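Local coordinates for GCN5-related N-acetyltransferase (Kribbella flavida, PDB 4IUS), which probably transfers an acyl group, most likely acetyl from acetyl-coenzyme A, to an amine substrate, as other members of the GNAT family do, at residues G162-R167 with A208-Q213; R9-Q14 with A48-P53; A223-G228 with R234-L239. The protein carries 1 engineered substitution. One frame throughout, in Å; residues are numbered along the deposited sequence.

Interaction 1 (G162-R167 with A208-Q213); sequences GAVLIR and AYATQQ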
loop_
_atom_site.group_PDB
_atom_site.type_symbol
_atom_site.label_atom_id
_atom_site.label_comp_id
_atom_site.label_asym_id
_atom_site.label_seq_id
_atom_site.Cartn_x
_atom_site.Cartn_y
_atom_site.Cartn_z
ATOM N N GLY A 162 2.023 -12.201 2.471
ATOM C CA GLY A 162 1.068 -13.174 2.903
ATOM C C GLY A 162 -0.272 -12.552 3.225
ATOM O O GLY A 162 -0.470 -11.367 3.063
ATOM N N ALA A 163 -1.181 -13.386 3.697
ATOM C CA ALA A 163 -2.497 -12.929 4.068
ATOM C C ALA A 163 -3.029 -13.782 5.203
ATOM O O ALA A 163 -2.506 -14.855 5.465
ATOM C CB ALA A 163 -3.455 -12.886 2.873
ATOM N N VAL A 164 -4.118 -13.314 5.806
ATOM C CA VAL A 164 -4.783 -14.024 6.902
ATOM C C VAL A 164 -6.293 -14.036 6.650
ATOM O O VAL A 164 -6.817 -13.144 5.994
ATOM C CB VAL A 164 -4.459 -13.395 8.290
ATOM C CG1 VAL A 164 -2.949 -13.280 8.481
ATOM C CG2 VAL A 164 -5.194 -12.079 8.511
ATOM N N LEU A 165 -6.939 -15.044 7.198
ATOM C CA LEU A 165 -8.388 -15.093 7.268
ATOM C C LEU A 165 -8.810 -15.165 8.716
ATOM O O LEU A 165 -8.295 -15.970 9.507
ATOM C CB LEU A 165 -8.903 -16.339 6.513
ATOM C CG LEU A 165 -8.705 -16.283 4.986
ATOM C CD1 LEU A 165 -9.055 -17.629 4.355
ATOM C CD2 LEU A 165 -9.509 -15.156 4.329
ATOM N N ILE A 166 -9.796 -14.342 9.040
ATOM C CA ILE A 166 -10.515 -14.395 10.305
ATOM C C ILE A 166 -11.794 -15.176 10.025
ATOM O O ILE A 166 -12.512 -14.862 9.054
ATOM C CB ILE A 166 -10.852 -12.989 10.828
ATOM C CG1 ILE A 166 -9.627 -12.146 11.020
ATOM C CG2 ILE A 166 -11.728 -13.040 12.071
ATOM C CD1 ILE A 166 -8.673 -12.686 12.014
ATOM N N ARG A 167 -12.066 -16.199 10.830
ATOM C CA ARG A 167 -13.203 -17.073 10.624
ATOM C C ARG A 167 -14.172 -16.962 11.770
ATOM O O ARG A 167 -13.774 -16.801 12.920
ATOM C CB ARG A 167 -12.726 -18.496 10.489
ATOM C CG ARG A 167 -11.578 -18.663 9.484
ATOM C CD ARG A 167 -10.256 -19.037 10.137
ATOM N NE ARG A 167 -10.487 -20.294 10.840
ATOM C CZ ARG A 167 -10.588 -21.476 10.245
ATOM N NH1 ARG A 167 -10.977 -22.559 10.934
ATOM N NH2 ARG A 167 -10.275 -21.591 8.959
ATOM N N ALA A 208 -4.674 -6.688 12.768
ATOM C CA ALA A 208 -3.758 -6.960 13.869
ATOM C C ALA A 208 -3.017 -8.268 13.656
ATOM O O ALA A 208 -1.814 -8.363 13.836
ATOM C CB ALA A 208 -4.514 -6.932 15.199
ATOM N N TYR A 209 -3.754 -9.304 13.248
ATOM C CA TYR A 209 -3.161 -10.624 13.075
ATOM C C TYR A 209 -2.239 -10.677 11.874
ATOM O O TYR A 209 -1.175 -11.268 11.944
ATOM C CB TYR A 209 -4.277 -11.707 12.987
ATOM C CG TYR A 209 -3.749 -13.111 13.025
ATOM C CD1 TYR A 209 -3.193 -13.640 14.189
ATOM C CD2 TYR A 209 -3.836 -13.930 11.903
ATOM C CE1 TYR A 209 -2.697 -14.915 14.180
ATOM C CE2 TYR A 209 -3.334 -15.215 11.921
ATOM C CZ TYR A 209 -2.750 -15.692 13.078
ATOM O OH TYR A 209 -2.258 -17.004 13.108
ATOM N N ALA A 210 -2.596 -9.987 10.788
ATOM C CA ALA A 210 -1.713 -9.884 9.626
ATOM C C ALA A 210 -0.401 -9.145 10.003
ATOM O O ALA A 210 0.699 -9.575 9.649
ATOM C CB ALA A 210 -2.362 -9.173 8.453
ATOM N N THR A 211 -0.545 -8.049 10.759
ATOM C CA THR A 211 0.624 -7.300 11.203
ATOM C C THR A 211 1.518 -8.214 12.057
ATOM O O THR A 211 2.742 -8.255 11.899
ATOM C CB THR A 211 0.238 -6.036 11.986
ATOM O OG1 THR A 211 -0.646 -5.252 11.204
ATOM C CG2 THR A 211 1.476 -5.200 12.289
ATOM N N GLN A 212 0.885 -8.926 12.991
ATOM C CA GLN A 212 1.625 -9.802 13.871
ATOM C C GLN A 212 2.368 -10.863 13.100
ATOM O O GLN A 212 3.524 -11.152 13.403
ATOM C CB GLN A 212 0.669 -10.467 14.847
ATOM C CG GLN A 212 1.358 -11.334 15.885
ATOM C CD GLN A 212 0.369 -12.000 16.784
ATOM O OE1 GLN A 212 -0.462 -12.755 16.321
ATOM N NE2 GLN A 212 0.391 -11.642 18.045
ATOM N N GLN A 213 1.759 -11.454 12.077
ATOM C CA GLN A 213 2.458 -12.434 11.288
ATOM C C GLN A 213 3.601 -11.855 10.448
ATOM O O GLN A 213 4.677 -12.470 10.322
ATOM C CB GLN A 213 1.447 -13.210 10.419
ATOM C CG GLN A 213 0.390 -13.965 11.221
ATOM C CD GLN A 213 1.022 -14.783 12.317
ATOM O OE1 GLN A 213 1.843 -15.652 12.050
ATOM N NE2 GLN A 213 0.696 -14.458 13.580
#

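Interaction 2 (R9-Q14 with A48-P53); sequences RIASAQ and AEPGVP. With EDO (1,2-ethanediol), chain E.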
loop_
_atom_site.group_PDB
_atom_site.type_symbol
_atom_site.label_atom_id
_atom_site.label_comp_id
_atom_site.label_asym_id
_atom_site.label_seq_id
_atom_site.Cartn_x
_atom_site.Cartn_y
_atom_site.Cartn_z
ATOM N N ARG A 9 12.154 6.254 4.985
ATOM C CA ARG A 9 12.322 4.807 5.061
ATOM C C ARG A 9 11.160 4.105 4.349
ATOM O O ARG A 9 11.377 3.153 3.590
ATOM C CB ARG A 9 12.410 4.394 6.505
ATOM C CG ARG A 9 12.653 2.910 6.640
ATOM C CD ARG A 9 12.753 2.457 8.069
ATOM N NE ARG A 9 12.840 1.004 8.112
ATOM C CZ ARG A 9 12.598 0.293 9.196
ATOM N NH1 ARG A 9 12.242 0.874 10.338
ATOM N NH2 ARG A 9 12.630 -1.020 9.114
ATOM N N ILE A 10 9.933 4.559 4.591
ATOM C CA ILE A 10 8.764 3.954 3.996
ATOM C C ILE A 10 8.769 4.162 2.487
ATOM O O ILE A 10 8.571 3.211 1.705
ATOM C CB ILE A 10 7.476 4.497 4.602
ATOM C CG1 ILE A 10 7.347 3.952 6.051
ATOM C CG2 ILE A 10 6.260 4.127 3.760
ATOM C CD1 ILE A 10 6.216 4.593 6.842
ATOM N N ALA A 11 9.060 5.375 2.028
ATOM C CA ALA A 11 9.083 5.641 0.579
ATOM C C ALA A 11 10.143 4.793 -0.118
ATOM O O ALA A 11 9.927 4.267 -1.211
ATOM C CB ALA A 11 9.287 7.123 0.317
ATOM N N SER A 12 11.313 4.688 0.478
ATOM C CA SER A 12 12.397 3.921 -0.087
ATOM C C SER A 12 12.053 2.422 -0.159
ATOM O O SER A 12 12.356 1.760 -1.143
ATOM C CB SER A 12 13.706 4.132 0.696
ATOM O OG SER A 12 14.237 5.427 0.498
ATOM N N ALA A 13 11.427 1.908 0.889
ATOM C CA ALA A 13 11.019 0.520 0.916
ATOM C C ALA A 13 9.929 0.261 -0.112
ATOM O O ALA A 13 9.927 -0.819 -0.752
ATOM C CB ALA A 13 10.549 0.121 2.307
ATOM N N GLN A 14 9.002 1.197 -0.281
ATOM C CA GLN A 14 7.981 1.051 -1.295
ATOM C C GLN A 14 8.621 0.927 -2.681
ATOM O O GLN A 14 8.267 0.063 -3.474
ATOM C CB GLN A 14 7.020 2.231 -1.244
ATOM C CG GLN A 14 5.850 2.129 -2.187
ATOM C CD GLN A 14 5.070 3.414 -2.168
ATOM O OE1 GLN A 14 4.018 3.493 -1.552
ATOM N NE2 GLN A 14 5.624 4.454 -2.781
ATOM N N ALA A 48 12.239 9.169 -7.114
ATOM C CA ALA A 48 13.428 8.373 -7.372
ATOM C C ALA A 48 14.352 8.266 -6.188
ATOM O O ALA A 48 15.043 7.257 -6.069
ATOM C CB ALA A 48 14.181 8.979 -8.569
ATOM N N GLU A 49 14.409 9.332 -5.382
ATOM C CA GLU A 49 15.383 9.478 -4.297
ATOM C C GLU A 49 14.684 10.065 -3.053
ATOM O O GLU A 49 14.867 11.232 -2.715
ATOM C CB GLU A 49 16.545 10.388 -4.723
ATOM C CG GLU A 49 17.345 9.874 -5.925
ATOM C CD GLU A 49 18.375 10.881 -6.394
ATOM O OE1 GLU A 49 18.744 11.767 -5.598
ATOM O OE2 GLU A 49 18.755 10.803 -7.574
ATOM N N PRO A 50 13.893 9.246 -2.334
ATOM C CA PRO A 50 13.322 9.716 -1.062
ATOM C C PRO A 50 14.375 10.239 -0.120
ATOM O O PRO A 50 15.454 9.655 -0.003
ATOM C CB PRO A 50 12.677 8.461 -0.468
ATOM C CG PRO A 50 12.509 7.540 -1.590
ATOM C CD PRO A 50 13.533 7.855 -2.622
ATOM N N GLY A 51 14.093 11.336 0.546
ATOM C CA GLY A 51 15.015 11.906 1.528
ATOM C C GLY A 51 16.143 12.789 0.988
ATOM O O GLY A 51 16.987 13.263 1.751
ATOM N N VAL A 52 16.195 12.935 -0.342
ATOM C CA VAL A 52 17.215 13.713 -1.045
ATOM C C VAL A 52 16.556 14.957 -1.647
ATOM O O VAL A 52 15.506 14.844 -2.264
ATOM C CB VAL A 52 17.842 12.867 -2.176
ATOM C CG1 VAL A 52 18.903 13.635 -2.978
ATOM C CG2 VAL A 52 18.427 11.581 -1.578
ATOM N N PRO A 53 17.176 16.145 -1.506
ATOM C CA PRO A 53 16.602 17.352 -2.085
ATOM C C PRO A 53 16.511 17.227 -3.589
ATOM O O PRO A 53 17.342 16.510 -4.194
ATOM C CB PRO A 53 17.611 18.443 -1.754
ATOM C CG PRO A 53 18.662 17.849 -0.962
ATOM C CD PRO A 53 18.367 16.427 -0.692
HETATM C C1 EDO E . 6.266 -2.220 1.551
HETATM O O1 EDO E . 6.273 -0.786 1.670
HETATM C C2 EDO E . 7.683 -2.691 1.244
HETATM O O2 EDO E . 7.871 -2.887 -0.173
#

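Interaction 3 (A223-G228 with R234-L239); sequences AWLTPG and RIYRRL. With EDO (1,2-ethanediol), chain E.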
loop_
_atom_site.group_PDB
_atom_site.type_symbol
_atom_site.label_atom_id
_atom_site.label_comp_id
_atom_site.label_asym_id
_atom_site.label_seq_id
_atom_site.Cartn_x
_atom_site.Cartn_y
_atom_site.Cartn_z
ATOM N N ALA A 223 5.577 -1.877 10.155
ATOM C CA ALA A 223 4.401 -2.084 9.316
ATOM C C ALA A 223 3.704 -0.761 9.166
ATOM O O ALA A 223 3.616 -0.010 10.124
ATOM C CB ALA A 223 3.445 -3.114 9.924
ATOM N N TRP A 224 3.200 -0.472 7.962
ATOM C CA TRP A 224 2.425 0.714 7.727
ATOM C C TRP A 224 1.204 0.384 6.922
ATOM O O TRP A 224 1.144 -0.633 6.235
ATOM C CB TRP A 224 3.232 1.831 7.071
ATOM C CG TRP A 224 3.665 1.544 5.681
ATOM C CD1 TRP A 224 4.793 0.847 5.267
ATOM C CD2 TRP A 224 2.950 1.861 4.468
ATOM N NE1 TRP A 224 4.825 0.753 3.896
ATOM C CE2 TRP A 224 3.749 1.365 3.366
ATOM C CE3 TRP A 224 1.738 2.514 4.189
ATOM C CZ2 TRP A 224 3.356 1.532 2.037
ATOM C CZ3 TRP A 224 1.351 2.646 2.842
ATOM C CH2 TRP A 224 2.130 2.170 1.808
ATOM N N LEU A 225 0.200 1.233 7.038
ATOM C CA LEU A 225 -1.020 1.144 6.239
ATOM C C LEU A 225 -1.629 2.500 6.025
ATOM O O LEU A 225 -1.281 3.464 6.698
ATOM C CB LEU A 225 -2.038 0.218 6.858
ATOM C CG LEU A 225 -2.565 0.527 8.242
ATOM C CD1 LEU A 225 -3.697 1.584 8.185
ATOM C CD2 LEU A 225 -3.038 -0.746 8.956
ATOM N N THR A 226 -2.473 2.576 5.004
ATOM C CA THR A 226 -3.323 3.712 4.844
ATOM C C THR A 226 -4.781 3.269 5.021
ATOM O O THR A 226 -5.161 2.213 4.556
ATOM C CB THR A 226 -3.041 4.439 3.531
ATOM O OG1 THR A 226 -3.736 5.669 3.598
ATOM C CG2 THR A 226 -3.520 3.670 2.318
ATOM N N PRO A 227 -5.584 4.024 5.784
ATOM C CA PRO A 227 -6.920 3.593 6.199
ATOM C C PRO A 227 -8.012 3.967 5.240
ATOM O O PRO A 227 -7.791 4.777 4.356
ATOM C CB PRO A 227 -7.150 4.409 7.498
ATOM C CG PRO A 227 -6.400 5.646 7.283
ATOM C CD PRO A 227 -5.181 5.246 6.496
ATOM N N GLY A 228 -9.186 3.372 5.466
ATOM C CA GLY A 228 -10.462 3.835 4.910
ATOM C C GLY A 228 -10.809 3.233 3.562
ATOM O O GLY A 228 -11.882 3.491 3.012
ATOM N N ARG A 234 -12.866 2.149 11.262
ATOM C CA ARG A 234 -12.280 1.520 12.446
ATOM C C ARG A 234 -11.074 2.345 12.866
ATOM O O ARG A 234 -10.486 3.070 12.054
ATOM C CB ARG A 234 -11.886 0.054 12.203
ATOM C CG ARG A 234 -10.809 -0.127 11.154
ATOM C CD ARG A 234 -10.443 -1.577 10.888
ATOM N NE ARG A 234 -11.512 -2.261 10.159
ATOM C CZ ARG A 234 -11.593 -2.348 8.817
ATOM N NH1 ARG A 234 -10.643 -1.838 8.047
ATOM N NH2 ARG A 234 -12.620 -2.943 8.220
ATOM N N ILE A 235 -10.776 2.255 14.159
ATOM C CA ILE A 235 -9.794 3.074 14.827
ATOM C C ILE A 235 -8.520 2.200 14.955
ATOM O O ILE A 235 -8.418 1.323 15.847
ATOM C CB ILE A 235 -10.294 3.530 16.210
ATOM C CG1 ILE A 235 -11.548 4.406 16.056
ATOM C CG2 ILE A 235 -9.196 4.311 16.941
ATOM C CD1 ILE A 235 -12.311 4.674 17.351
ATOM N N TYR A 236 -7.561 2.382 14.049
ATOM C CA TYR A 236 -6.346 1.568 14.047
ATOM C C TYR A 236 -5.492 1.826 15.301
ATOM O O TYR A 236 -4.617 1.034 15.655
ATOM C CB TYR A 236 -5.527 1.800 12.748
ATOM C CG TYR A 236 -6.263 1.257 11.525
ATOM C CD1 TYR A 236 -6.279 -0.079 11.212
ATOM C CD2 TYR A 236 -7.003 2.112 10.740
ATOM C CE1 TYR A 236 -6.954 -0.544 10.107
ATOM C CE2 TYR A 236 -7.721 1.641 9.654
ATOM C CZ TYR A 236 -7.702 0.315 9.356
ATOM O OH TYR A 236 -8.379 -0.193 8.272
ATOM N N ARG A 237 -5.722 2.974 15.963
ATOM C CA ARG A 237 -4.984 3.304 17.187
ATOM C C ARG A 237 -5.109 2.236 18.266
ATOM O O ARG A 237 -4.167 2.014 19.026
ATOM C CB ARG A 237 -5.450 4.636 17.778
ATOM C CG ARG A 237 -4.649 5.071 19.008
ATOM C CD ARG A 237 -4.588 6.564 19.268
ATOM N NE ARG A 237 -3.353 6.930 19.975
ATOM C CZ ARG A 237 -3.173 6.890 21.299
ATOM N NH1 ARG A 237 -4.152 6.497 22.105
ATOM N NH2 ARG A 237 -1.993 7.256 21.826
ATOM N N ARG A 238 -6.229 1.540 18.291
ATOM C CA ARG A 238 -6.421 0.487 19.306
ATOM C C ARG A 238 -5.414 -0.652 19.138
ATOM O O ARG A 238 -5.174 -1.430 20.083
ATOM C CB ARG A 238 -7.839 -0.101 19.209
ATOM C CG ARG A 238 -8.955 0.888 19.451
ATOM C CD ARG A 238 -10.220 0.134 19.813
ATOM N NE ARG A 238 -11.336 1.005 20.156
ATOM C CZ ARG A 238 -12.330 1.357 19.340
ATOM N NH1 ARG A 238 -12.391 0.920 18.078
ATOM N NH2 ARG A 238 -13.287 2.162 19.794
ATOM N N LEU A 239 -4.863 -0.790 17.920
ATOM C CA LEU A 239 -3.882 -1.796 17.615
ATOM C C LEU A 239 -2.432 -1.348 17.808
ATOM O O LEU A 239 -1.494 -2.131 17.636
ATOM C CB LEU A 239 -4.043 -2.230 16.150
ATOM C CG LEU A 239 -5.476 -2.599 15.707
ATOM C CD1 LEU A 239 -5.430 -3.102 14.268
ATOM C CD2 LEU A 239 -6.111 -3.608 16.620
HETATM C C1 EDO E . 6.266 -2.220 1.551
HETATM O O1 EDO E . 6.273 -0.786 1.670
HETATM C C2 EDO E . 7.683 -2.691 1.244
HETATM O O2 EDO E . 7.871 -2.887 -0.173
HETATM O O HOH W 1 -10.086 1.495 7.101
#

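Interaction 1 (G162-R167 with A208-Q213)
Val-164, on the strand, and Tyr-209 and Ala-210, on the helix, carry a contact that is wholly apolar and shows how a beta-branched residue can contribute both its methyls to the seat of a helix on a sheet. Both methyls of the valine are used. CG1 stands 3.6 Å from CD2 of Tyr-209 and also 3.8 Å from the alpha carbon of Ala-210, so it sits against the ring and the helix backbone at once. CG2 reaches the methyl of the alanine, 4.1 Å from its CB. The fork takes this attitude because CG1 is anti to the carbonyl carbon (chi1 -53°). Against the phenol ring the branch point itself, CB, lies in the ring plane at the edge, while CG1 meets the ring obliquely.

A second apolar element is internal to the helix: CG of Gln-213 lies 4.0 Å above one face of the Tyr-209 ring, offset toward its rim, one turn further on. The same CG is only a loose neighbour of the valine. Trimming Val-164 to an alanine removes both methyls and would probably open a gap under Ala-210, leaving the Tyr-209 ring only the CB of that residue at its edge.

The strand and helix axes come within 8.0 Å and run roughly antiparallel, at 143°. Strand 161-168 pairs with 171-179 on one side and 123-127 on the other in the central GNAT sheet. Leu-165 faces helix 131-141 on the far side, while helix 202-216 also rests on Ala-176 and Trp-178 of strand 171-179.

Interaction 2 (R9-Q14 with A48-P53)
Pro-50 presses its ring against the methyl of Ala-11 and the hydroxyl of Ser-12, and these three residues make up the whole contact between helix 6-19 and the loop that follows strand 44-47. The proline contributes the most buried surface. Its CB and CG lead: CB lies 3.7 Å from CB of Ala-11, methyl against ring carbon, and CG comes 3.7 Å from the backbone N of Ser-12, so the ring meets the helix main chain as well as its side chains.

What presents the ring in this way is a type II beta turn from Glu-49 to Val-52, closed by a hydrogen bond from Val-52 N to Glu-49 O of 3.2 Å. Pro-50 holds its second position, where the ring fixes phi near the value the turn needs, and Gly-51 the third, where a side chain would collide with the preceding carbonyl oxygen. The carbonyl of Glu-49 also accepts from Asn-86 ND2, and the backbone of Gly-51 is hydrogen-bonded to that of Ala-85, which ties the turn to its surroundings.

Ser-12 flanks the ring on the more open side. In the conformer described, its OG is 3.4 Å from Pro-50 CG, a van der Waals contact and not a polar one. The hydroxyl is hydrogen-bonded instead to the carbonyl oxygen of Ala-8, one turn back, with OG anti to its own carbonyl carbon (chi1 -71°). Ala-11, by contrast, is buried, its methyl touching Val-82 and Ala-85 in addition to the proline. Across the helix from the turn, the carbonyl oxygen of Ala-13 accepts a 3.0 Å hydrogen bond from O2 of an ethanediol molecule, probably a remnant of the crystallisation liquor.

Interaction 3 (A223-G228 with R234-L239)
Backbones stay well apart where Pro-227 faces Tyr-236, with the nearest alpha carbons 8.1 Å from each other, so side chains must bridge the space between the end of strand 222-225 and the short 3-10 turn 236-239. This is the C-terminal part of the GNAT fold, and Tyr-236 heads a Tyr-x-x-x-Gly-aromatic sequence whose last member is Tyr-241, a recurring pattern of the family.

The Tyr-236 ring is gripped on both faces. Over one, CD1 of Leu-225 stands 4.1 Å from the ring centroid and 3° off the normal, a CH-pi contact centred over the ring. Leu-225 reaches there with CG set between its backbone N and carbonyl carbon (chi1 60°). On the opposite face CG of Arg-234 lies 3.6 Å above the plane, offset toward the rim. Pro-227 adds its CB, which approaches CE2 of Tyr-236 obliquely at 3.6 Å. Thr-207 of helix 202-216 and Leu-107 of strand 99-109 also touch the tyrosine, which is buried.

The arginine folds round so that its other end meets the phenol: NH1 of Arg-234 donates to OH of Tyr-236 over 2.8 Å at 149°, nearly in the guanidinium plane. NH1 also forms a salt bridge with Asp-230, which is likely to steady the guanidinium beside the hydroxyl, while NE is hydrogen-bonded to a malonate ion, probably from the crystallisation liquor.

On the other side of the strand, NE1 of Trp-224 donates to ethanediol O1 at 3.1 Å. Beyond the Tyr-236 ring edge, a water in the ring plane accepts from Tyr-236 OH at 2.7 Å and from the backbone N of Gly-228 at 2.6 Å.

Overall arrangement
Along the chain the three contacts come in series, interaction 2 first, then interaction 1, then interaction 3. Interactions 1 and 3 are close neighbours, their centres 14 Å apart: Thr-211 packs on Ala-223 and Ala-208 on Leu-239, so helix 202-216 links the two where it lies on the mixed GNAT sheet. Interaction 2 belongs to the N-terminal region, on the opposite side of the chain's centre from interaction 1, 27 Å away between centres. It meets interaction 3 through Ile-10, which packs on Trp-224, and one ethanediol molecule joins both. Strand 222-225 is thus packed from both sides, which couples the N-terminal helix to the acetyltransferase core.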